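Local coordinates for transcriptional regulator (Methanobacterium thermoautotrophicum, PDB 3BPV), which probably binds DNA as a two-chain winged-helix transcriptional regulator of the MarR family, consistent with the role of a repressor, at residues 13-18 with 103-107; 33-37 with 49-53; 71-75 with 87-93. One frame throughout, in Å; residues are numbered along the deposited sequence.

Contact 1. Residues 13-18 with 103-107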
loop_
_atom_site.group_PDB
_atom_site.type_symbol
_atom_site.label_atom_id
_atom_site.label_comp_id
_atom_site.label_asym_id
_atom_site.label_seq_id
_atom_site.Cartn_x
_atom_site.Cartn_y
_atom_site.Cartn_z
ATOM N N SER A 13 8.070 -4.603 -3.582
ATOM C CA SER A 13 9.254 -4.530 -4.424
ATOM C C SER A 13 9.265 -3.163 -5.087
ATOM O O SER A 13 10.324 -2.563 -5.279
ATOM C CB SER A 13 9.245 -5.638 -5.483
ATOM O OG SER A 13 8.326 -5.379 -6.527
ATOM N N HIS A 14 8.080 -2.659 -5.414
ATOM C CA HIS A 14 7.960 -1.350 -6.041
ATOM C C HIS A 14 8.423 -0.282 -5.062
ATOM O O HIS A 14 9.143 0.646 -5.434
ATOM C CB HIS A 14 6.504 -1.109 -6.463
ATOM C CG HIS A 14 6.256 0.244 -7.052
ATOM N ND1 HIS A 14 5.983 1.351 -6.280
ATOM C CD2 HIS A 14 6.237 0.669 -8.338
ATOM C CE1 HIS A 14 5.805 2.400 -7.064
ATOM N NE2 HIS A 14 5.954 2.013 -8.317
ATOM N N ARG A 15 8.029 -0.427 -3.804
ATOM C CA ARG A 15 8.413 0.516 -2.769
ATOM C C ARG A 15 9.931 0.571 -2.606
ATOM O O ARG A 15 10.517 1.654 -2.514
ATOM C CB ARG A 15 7.746 0.124 -1.451
ATOM C CG ARG A 15 8.004 1.075 -0.298
ATOM C CD ARG A 15 6.793 1.109 0.626
ATOM N NE ARG A 15 6.323 -0.234 0.935
ATOM C CZ ARG A 15 5.166 -0.506 1.527
ATOM N NH1 ARG A 15 4.348 0.478 1.879
ATOM N NH2 ARG A 15 4.824 -1.766 1.770
ATOM N N VAL A 16 10.561 -0.597 -2.566
ATOM C CA VAL A 16 12.012 -0.658 -2.417
ATOM C C VAL A 16 12.697 -0.086 -3.660
ATOM O O VAL A 16 13.678 0.652 -3.553
ATOM C CB VAL A 16 12.490 -2.112 -2.186
ATOM C CG1 VAL A 16 14.013 -2.179 -2.226
ATOM C CG2 VAL A 16 11.991 -2.615 -0.839
ATOM N N PHE A 17 12.182 -0.415 -4.838
ATOM C CA PHE A 17 12.770 0.074 -6.086
ATOM C C PHE A 17 12.682 1.602 -6.184
ATOM O O PHE A 17 13.658 2.270 -6.545
ATOM C CB PHE A 17 12.050 -0.560 -7.279
ATOM C CG PHE A 17 12.797 -0.446 -8.575
ATOM C CD1 PHE A 17 13.890 -1.263 -8.834
ATOM C CD2 PHE A 17 12.404 0.473 -9.539
ATOM C CE1 PHE A 17 14.585 -1.167 -10.039
ATOM C CE2 PHE A 17 13.090 0.579 -10.748
ATOM C CZ PHE A 17 14.184 -0.246 -10.998
ATOM N N ILE A 18 11.510 2.157 -5.884
ATOM C CA ILE A 18 11.308 3.604 -5.921
ATOM C C ILE A 18 12.263 4.295 -4.950
ATOM O O ILE A 18 12.900 5.290 -5.282
ATOM C CB ILE A 18 9.853 3.974 -5.516
ATOM C CG1 ILE A 18 8.896 3.636 -6.653
ATOM C CG2 ILE A 18 9.757 5.454 -5.144
ATOM C CD1 ILE A 18 9.120 4.445 -7.897
ATOM N N VAL A 103 11.293 5.270 -14.131
ATOM C CA VAL A 103 11.563 4.314 -13.064
ATOM C C VAL A 103 10.430 3.282 -13.012
ATOM O O VAL A 103 10.684 2.094 -12.806
ATOM C CB VAL A 103 11.704 5.036 -11.708
ATOM C CG1 VAL A 103 11.736 4.024 -10.564
ATOM C CG2 VAL A 103 12.990 5.871 -11.716
ATOM N N GLU A 104 9.193 3.730 -13.216
ATOM C CA GLU A 104 8.056 2.807 -13.216
ATOM C C GLU A 104 8.232 1.776 -14.322
ATOM O O GLU A 104 8.002 0.584 -14.119
ATOM C CB GLU A 104 6.732 3.547 -13.440
ATOM C CG GLU A 104 6.215 4.365 -12.261
ATOM C CD GLU A 104 5.944 3.523 -11.022
ATOM O OE1 GLU A 104 5.721 2.301 -11.157
ATOM O OE2 GLU A 104 5.941 4.093 -9.914
ATOM N N GLU A 105 8.639 2.242 -15.501
ATOM C CA GLU A 105 8.851 1.371 -16.652
ATOM C C GLU A 105 9.944 0.345 -16.362
ATOM O O GLU A 105 9.797 -0.837 -16.676
ATOM C CB GLU A 105 9.242 2.209 -17.874
ATOM C CG GLU A 105 9.424 1.404 -19.150
ATOM C CD GLU A 105 9.838 2.272 -20.326
ATOM O OE1 GLU A 105 9.111 3.239 -20.642
ATOM O OE2 GLU A 105 10.889 1.984 -20.933
ATOM N N ARG A 106 11.047 0.802 -15.774
ATOM C CA ARG A 106 12.151 -0.091 -15.442
ATOM C C ARG A 106 11.706 -1.159 -14.444
ATOM O O ARG A 106 12.079 -2.328 -14.561
ATOM C CB ARG A 106 13.329 0.705 -14.862
ATOM C CG ARG A 106 14.053 1.594 -15.869
ATOM C CD ARG A 106 15.147 2.404 -15.182
ATOM N NE ARG A 106 16.097 1.542 -14.480
ATOM C CZ ARG A 106 17.072 1.984 -13.693
ATOM N NH1 ARG A 106 17.237 3.287 -13.501
ATOM N NH2 ARG A 106 17.886 1.123 -13.099
ATOM N N TRP A 107 10.919 -0.757 -13.448
ATOM C CA TRP A 107 10.441 -1.708 -12.453
ATOM C C TRP A 107 9.575 -2.770 -13.132
ATOM O O TRP A 107 9.733 -3.966 -12.887
ATOM C CB TRP A 107 9.630 -0.987 -11.372
ATOM C CG TRP A 107 9.010 -1.923 -10.389
ATOM C CD1 TRP A 107 9.650 -2.642 -9.420
ATOM C CD2 TRP A 107 7.628 -2.290 -10.319
ATOM N NE1 TRP A 107 8.747 -3.438 -8.754
ATOM C CE2 TRP A 107 7.500 -3.242 -9.286
ATOM C CE3 TRP A 107 6.484 -1.911 -11.035
ATOM C CZ2 TRP A 107 6.273 -3.821 -8.948
ATOM C CZ3 TRP A 107 5.262 -2.489 -10.700
ATOM C CH2 TRP A 107 5.169 -3.433 -9.665
#
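Val103 opens this helix-helix contact by laying its CG1 methyl against both Phe17 and Ile18. CG1 lies 3.7 Å from Phe17 CE2 and 3.8 Å from Ile18 CD1, while the backbone oxygen of Val103 approaches the edge of the Phe17 ring. One residue on, Glu104 bends its chain at chi2 and brings its carboxylate to the imidazole of His14. His14 NE2 donates to Glu104 OE2 over a short 2.6 Å; the oxygen lies almost in the ring plane and accepts through its syn lone pair, with ring and carboxylate only 23° from coplanar. ND1 of the same ring is bonded to Asp29 of helix 29-40, so partners at two nitrogens fix the rotation of the imidazole. Arg106 CB comes obliquely to Phe17 CZ, and its guanidinium goes on to a salt bridge with Glu21. Trp107 then fills the groove between Ser13, His14 and Phe17. Its indole NE1 donates to Ser13 OG at 3.0 Å, within the indole plane, and that hydroxyl is also tied to Ile10 O. His14 CA and CB sit over one indole face, and because CG is anti to the backbone N (chi1 177°) the imidazole turns its edge to the six-membered ring in a T-shaped pair, planes at 89°. Phe17 CD2 packs on Trp107 CB at 3.6 Å. Ala134 and Lys4 of the second subunit pack on Ser13 and His14, consistent with the dimer-forming region that helices near both chain ends build in MarR proteins. With a carboxylate at each nitrogen, the buried His14 ring would probably be drawn toward the protonated form, and the polar chain Asp29-His14-Glu104 links three helices through an interface made largely of aromatic and aliphatic groups.

Contact 2. Residues 33-37 with 49-53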
loop_
_atom_site.group_PDB
_atom_site.type_symbol
_atom_site.label_atom_id
_atom_site.label_comp_id
_atom_site.label_asym_id
_atom_site.label_seq_id
_atom_site.Cartn_x
_atom_site.Cartn_y
_atom_site.Cartn_z
ATOM N N ALA A 33 3.025 8.613 -5.210
ATOM C CA ALA A 33 1.594 8.430 -5.425
ATOM C C ALA A 33 0.865 9.754 -5.260
ATOM O O ALA A 33 0.024 10.104 -6.089
ATOM C CB ALA A 33 1.045 7.400 -4.442
ATOM N N CYS A 34 1.184 10.488 -4.197
ATOM C CA CYS A 34 0.547 11.780 -3.959
ATOM C C CYS A 34 0.892 12.766 -5.073
ATOM O O CYS A 34 0.026 13.484 -5.577
ATOM C CB CYS A 34 0.995 12.365 -2.618
ATOM S SG CYS A 34 0.226 11.587 -1.186
ATOM N N LEU A 35 2.158 12.806 -5.460
ATOM C CA LEU A 35 2.595 13.720 -6.501
ATOM C C LEU A 35 1.854 13.462 -7.811
ATOM O O LEU A 35 1.360 14.398 -8.443
ATOM C CB LEU A 35 4.102 13.584 -6.720
ATOM C CG LEU A 35 4.738 14.621 -7.646
ATOM C CD1 LEU A 35 4.568 16.007 -7.061
ATOM C CD2 LEU A 35 6.217 14.308 -7.811
ATOM N N LEU A 36 1.758 12.202 -8.221
ATOM C CA LEU A 36 1.075 11.888 -9.473
ATOM C C LEU A 36 -0.407 12.208 -9.396
ATOM O O LEU A 36 -1.002 12.652 -10.382
ATOM C CB LEU A 36 1.277 10.419 -9.852
ATOM C CG LEU A 36 2.724 10.024 -10.178
ATOM C CD1 LEU A 36 2.789 8.542 -10.517
ATOM C CD2 LEU A 36 3.234 10.869 -11.347
ATOM N N ARG A 37 -1.011 11.992 -8.232
ATOM C CA ARG A 37 -2.432 12.283 -8.076
ATOM C C ARG A 37 -2.707 13.783 -8.150
ATOM O O ARG A 37 -3.703 14.203 -8.738
ATOM C CB ARG A 37 -2.946 11.726 -6.748
ATOM C CG ARG A 37 -4.452 11.816 -6.583
ATOM C CD ARG A 37 -5.177 10.815 -7.466
ATOM N NE ARG A 37 -6.626 10.952 -7.345
ATOM C CZ ARG A 37 -7.315 11.990 -7.806
ATOM N NH1 ARG A 37 -6.690 12.983 -8.425
ATOM N NH2 ARG A 37 -8.629 12.037 -7.649
ATOM N N LEU A 49 -7.643 14.550 -1.295
ATOM C CA LEU A 49 -6.581 13.607 -1.618
ATOM C C LEU A 49 -6.575 12.526 -0.531
ATOM O O LEU A 49 -6.425 11.344 -0.834
ATOM C CB LEU A 49 -5.229 14.319 -1.659
ATOM C CG LEU A 49 -4.049 13.479 -2.155
ATOM C CD1 LEU A 49 -4.237 13.182 -3.635
ATOM C CD2 LEU A 49 -2.738 14.223 -1.935
ATOM N N ALA A 50 -6.744 12.938 0.724
ATOM C CA ALA A 50 -6.786 11.998 1.844
ATOM C C ALA A 50 -7.938 11.020 1.665
ATOM O O ALA A 50 -7.785 9.818 1.865
ATOM C CB ALA A 50 -6.955 12.746 3.148
ATOM N N THR A 51 -9.101 11.534 1.291
ATOM C CA THR A 51 -10.264 10.685 1.092
ATOM C C THR A 51 -10.023 9.718 -0.057
ATOM O O THR A 51 -10.374 8.543 0.026
ATOM C CB THR A 51 -11.518 11.528 0.795
ATOM O OG1 THR A 51 -11.782 12.387 1.910
ATOM C CG2 THR A 51 -12.729 10.631 0.557
ATOM N N PHE A 52 -9.402 10.208 -1.125
ATOM C CA PHE A 52 -9.119 9.378 -2.288
ATOM C C PHE A 52 -8.281 8.152 -1.939
ATOM O O PHE A 52 -8.573 7.043 -2.401
ATOM C CB PHE A 52 -8.394 10.200 -3.353
ATOM C CG PHE A 52 -7.888 9.384 -4.503
ATOM C CD1 PHE A 52 -8.737 9.008 -5.536
ATOM C CD2 PHE A 52 -6.557 8.978 -4.547
ATOM C CE1 PHE A 52 -8.269 8.240 -6.598
ATOM C CE2 PHE A 52 -6.078 8.211 -5.601
ATOM C CZ PHE A 52 -6.932 7.840 -6.630
ATOM N N PHE A 53 -7.239 8.347 -1.133
ATOM C CA PHE A 53 -6.361 7.241 -0.746
ATOM C C PHE A 53 -6.901 6.409 0.410
ATOM O O PHE A 53 -6.445 5.284 0.635
ATOM C CB PHE A 53 -4.972 7.769 -0.385
ATOM C CG PHE A 53 -4.162 8.205 -1.569
ATOM C CD1 PHE A 53 -3.794 7.297 -2.553
ATOM C CD2 PHE A 53 -3.758 9.530 -1.693
ATOM C CE1 PHE A 53 -3.038 7.707 -3.645
ATOM C CE2 PHE A 53 -3.003 9.943 -2.778
ATOM C CZ PHE A 53 -2.642 9.035 -3.753
#
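Arg37 NE rests over the centre of the Phe52 ring, 3.0 Å above its plane, and makes the principal polar-to-aromatic approach between helices 29-40 and 46-53. The guanidinium stands on edge, its plane at 89° to the ring, and Arg37 CZ is 4.0 Å from the ring centroid, only 13° off the normal, a cation-pi interaction. Arg37 CD adds a CH-pi contact on the same face. The bend of the arginine chain at chi2 (72°) carries it over this ring, and the far end of the group makes a salt bridge with Glu41 through NH1. Nearer the backbone, Arg37 CG presses on Leu49 CD1 at 3.3 Å, the two side chains sliding past each other in opposite directions. Leu49 sends its other methyl, CD2, to Cys34 SG, 4.0 Å away. That sulfur also lies obliquely beside the Phe53 ring, 4.0 Å from CE2, in a sulfur-aromatic contact. Phe53 turns its ring edge, at CZ, to Ala33 O and reaches Ala33 CB with the same atom at 4.1 Å, while one face of the ring is covered by Phe52 CD2 within its own helix. Helix 57-69 packs on the pair, with Thr63 and Leu67 on Cys34 and Leu64 on Leu49; Arg12 of the second subunit packs on Phe52 and Phe53. Helices 46-53 and 57-69 are probably the helix-turn-helix, as in the MarR family, with 29-40 packed against them. The chemistry passes from aliphatic and sulfur packing to a charged group standing edge-on over an aromatic face, where the ring's electrons probably help to stabilise a cation that also pairs with Glu41.

Contact 3. Residues 71-75 with 87-93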
loop_
_atom_site.group_PDB
_atom_site.type_symbol
_atom_site.label_atom_id
_atom_site.label_comp_id
_atom_site.label_asym_id
_atom_site.label_seq_id
_atom_site.Cartn_x
_atom_site.Cartn_y
_atom_site.Cartn_z
ATOM N N GLY A 71 10.092 20.854 -2.237
ATOM C CA GLY A 71 9.709 21.808 -3.265
ATOM C C GLY A 71 8.995 21.227 -4.474
ATOM O O GLY A 71 8.992 21.838 -5.545
ATOM N N PHE A 72 8.380 20.059 -4.320
ATOM C CA PHE A 72 7.679 19.432 -5.438
ATOM C C PHE A 72 6.207 19.801 -5.510
ATOM O O PHE A 72 5.578 19.651 -6.553
ATOM C CB PHE A 72 7.826 17.910 -5.383
ATOM C CG PHE A 72 9.246 17.437 -5.477
ATOM C CD1 PHE A 72 10.108 17.968 -6.432
ATOM C CD2 PHE A 72 9.722 16.454 -4.616
ATOM C CE1 PHE A 72 11.427 17.528 -6.525
ATOM C CE2 PHE A 72 11.036 16.006 -4.703
ATOM C CZ PHE A 72 11.889 16.544 -5.658
ATOM N N ILE A 73 5.646 20.257 -4.399
ATOM C CA ILE A 73 4.251 20.676 -4.400
ATOM C C ILE A 73 4.110 21.925 -3.557
ATOM O O ILE A 73 4.979 22.242 -2.743
ATOM C CB ILE A 73 3.278 19.605 -3.821
ATOM C CG1 ILE A 73 3.539 19.397 -2.324
ATOM C CG2 ILE A 73 3.401 18.313 -4.603
ATOM C CD1 ILE A 73 2.503 18.516 -1.626
ATOM N N GLU A 74 3.007 22.631 -3.761
ATOM C CA GLU A 74 2.719 23.837 -3.010
ATOM C C GLU A 74 1.353 23.648 -2.371
ATOM O O GLU A 74 0.475 22.996 -2.940
ATOM C CB GLU A 74 2.712 25.057 -3.935
ATOM C CG GLU A 74 1.689 24.988 -5.055
ATOM C CD GLU A 74 1.636 26.264 -5.868
ATOM O OE1 GLU A 74 1.335 27.327 -5.284
ATOM O OE2 GLU A 74 1.898 26.207 -7.087
ATOM N N ARG A 75 1.183 24.221 -1.187
ATOM C CA ARG A 75 -0.064 24.118 -0.448
ATOM C C ARG A 75 -0.535 25.511 -0.046
ATOM O O ARG A 75 0.226 26.289 0.527
ATOM C CB ARG A 75 0.157 23.261 0.799
ATOM C CG ARG A 75 -1.039 23.140 1.715
ATOM C CD ARG A 75 -0.603 22.586 3.056
ATOM N NE ARG A 75 -1.722 22.404 3.973
ATOM C CZ ARG A 75 -1.587 22.151 5.269
ATOM N NH1 ARG A 75 -0.378 22.051 5.804
ATOM N NH2 ARG A 75 -2.660 21.993 6.031
ATOM N N LEU A 87 -3.818 21.890 -3.141
ATOM C CA LEU A 87 -2.521 21.350 -3.534
ATOM C C LEU A 87 -2.273 21.481 -5.025
ATOM O O LEU A 87 -3.183 21.336 -5.831
ATOM C CB LEU A 87 -2.429 19.865 -3.168
ATOM C CG LEU A 87 -2.797 19.504 -1.730
ATOM C CD1 LEU A 87 -2.851 17.995 -1.575
ATOM C CD2 LEU A 87 -1.785 20.118 -0.781
ATOM N N GLU A 88 -1.024 21.749 -5.380
ATOM C CA GLU A 88 -0.640 21.847 -6.776
ATOM C C GLU A 88 0.823 21.461 -6.906
ATOM O O GLU A 88 1.620 21.680 -5.994
ATOM C CB GLU A 88 -0.844 23.269 -7.302
ATOM C CG GLU A 88 -0.560 23.404 -8.790
ATOM C CD GLU A 88 -0.787 24.811 -9.301
ATOM O OE1 GLU A 88 -1.918 25.320 -9.155
ATOM O OE2 GLU A 88 0.166 25.406 -9.845
ATOM N N VAL A 89 1.169 20.862 -8.036
ATOM C CA VAL A 89 2.549 20.472 -8.269
ATOM C C VAL A 89 3.305 21.697 -8.767
ATOM O O VAL A 89 2.796 22.459 -9.586
ATOM C CB VAL A 89 2.647 19.360 -9.321
ATOM C CG1 VAL A 89 4.096 18.950 -9.502
ATOM C CG2 VAL A 89 1.811 18.172 -8.890
ATOM N N THR A 90 4.509 21.892 -8.249
ATOM C CA THR A 90 5.333 23.022 -8.651
ATOM C C THR A 90 5.977 22.689 -9.990
ATOM O O THR A 90 5.851 21.572 -10.488
ATOM C CB THR A 90 6.456 23.273 -7.649
ATOM O OG1 THR A 90 7.289 22.108 -7.592
ATOM C CG2 THR A 90 5.891 23.576 -6.265
ATOM N N ARG A 91 6.672 23.661 -10.570
ATOM C CA ARG A 91 7.347 23.438 -11.841
ATOM C C ARG A 91 8.391 22.349 -11.631
ATOM O O ARG A 91 8.564 21.464 -12.469
ATOM C CB ARG A 91 8.029 24.723 -12.310
ATOM C CG ARG A 91 8.812 24.563 -13.599
ATOM C CD ARG A 91 7.912 24.264 -14.793
ATOM N NE ARG A 91 7.071 25.404 -15.158
ATOM C CZ ARG A 91 5.919 25.713 -14.571
ATOM N NH1 ARG A 91 5.448 24.967 -13.582
ATOM N NH2 ARG A 91 5.235 26.777 -14.971
ATOM N N ARG A 92 9.076 22.424 -10.494
ATOM C CA ARG A 92 10.104 21.457 -10.131
ATOM C C ARG A 92 9.490 20.060 -10.076
ATOM O O ARG A 92 10.078 19.092 -10.555
ATOM C CB ARG A 92 10.692 21.830 -8.768
ATOM C CG ARG A 92 11.823 20.940 -8.272
ATOM C CD ARG A 92 13.092 21.129 -9.090
ATOM N NE ARG A 92 14.269 20.576 -8.419
ATOM C CZ ARG A 92 14.467 19.284 -8.176
ATOM N NH1 ARG A 92 13.567 18.388 -8.549
ATOM N NH2 ARG A 92 15.568 18.888 -7.553
ATOM N N GLY A 93 8.300 19.964 -9.488
ATOM C CA GLY A 93 7.623 18.683 -9.391
ATOM C C GLY A 93 7.218 18.113 -10.738
ATOM O O GLY A 93 7.357 16.916 -10.981
#
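Thr90 OG1 gives its hydrogen to Gly71 O at 2.7 Å and accepts from Gly93 N at 3.0 Å, so one hydroxyl ties the turn after helix 57-69 to the start of helix 91-95. The OG1 torsion, 61°, places the oxygen between the backbone N and the carbonyl carbon of Thr90; this residue is the N-cap of helix 91-95 and its OG1 makes the capping bond. Gly71, with positive phi, ends helix 57-69 in a Schellman motif. Thr90 N bonds to Phe72 O at 3.0 Å, approaching from well above the carbonyl plane. From here the two segments run as antiparallel strands. Glu74 and Glu88 form a hydrogen-bonded pair, Glu74 N to Glu88 O at 2.8 Å and Glu88 N to Glu74 O at 3.1 Å, flanked by the non-hydrogen-bonded pairs Ile73 with Val89 and Arg75 with Leu87. The CA atoms of Ile73 and Val89 are 4.2 Å apart, and Ile73 CA makes a CA-H...O contact with Glu88 O. Glu74 and Glu88 lie side by side on one face of the ladder, with their OE2 atoms 3.4 Å apart; these like charges, with Glu76 close to Glu74 OE1, would probably raise the proton affinity of one carboxylate. On the other face Leu87 CD2 packs against Arg75 CB and CG. At the start of helix 91-95, Arg92 NH1 meets the edge of the Phe72 ring, 3.1 Å from CE1, while Gly93 brings its CA up to Phe72 O. Strands 73-78 and 84-89 form the wing hairpin of the winged-helix domain. Their Ile73, Leu87 and Val89 face packs on helices 29-40, 46-53 and 57-69, and Phe72, just before the strand, packs on Leu67, Leu27 and Ile96.

Overall arrangement
Contact 1 is the most buried of the three and joins helices 3-21 and 97-111, which meet beside the second subunit; contacts 2 and 3 are partly buried and belong to the winged-helix part of the chain. Contacts 2 and 3 touch directly, Leu35 CD1 on Ile73 CG2 and Leu49 CD2 on Leu87 CD1, whereas contact 1 stays about 5 Å from contact 2 and about 11 Å from contact 3 at the nearest atoms. Their chemistry follows their place: buried side-chain hydrogen bonds among rings in contact 1, cation-pi and hydrophobic packing in contact 2, mainly backbone pairing and helix capping in contact 3. The second subunit reaches contacts 1 and 2 but does not touch contact 3.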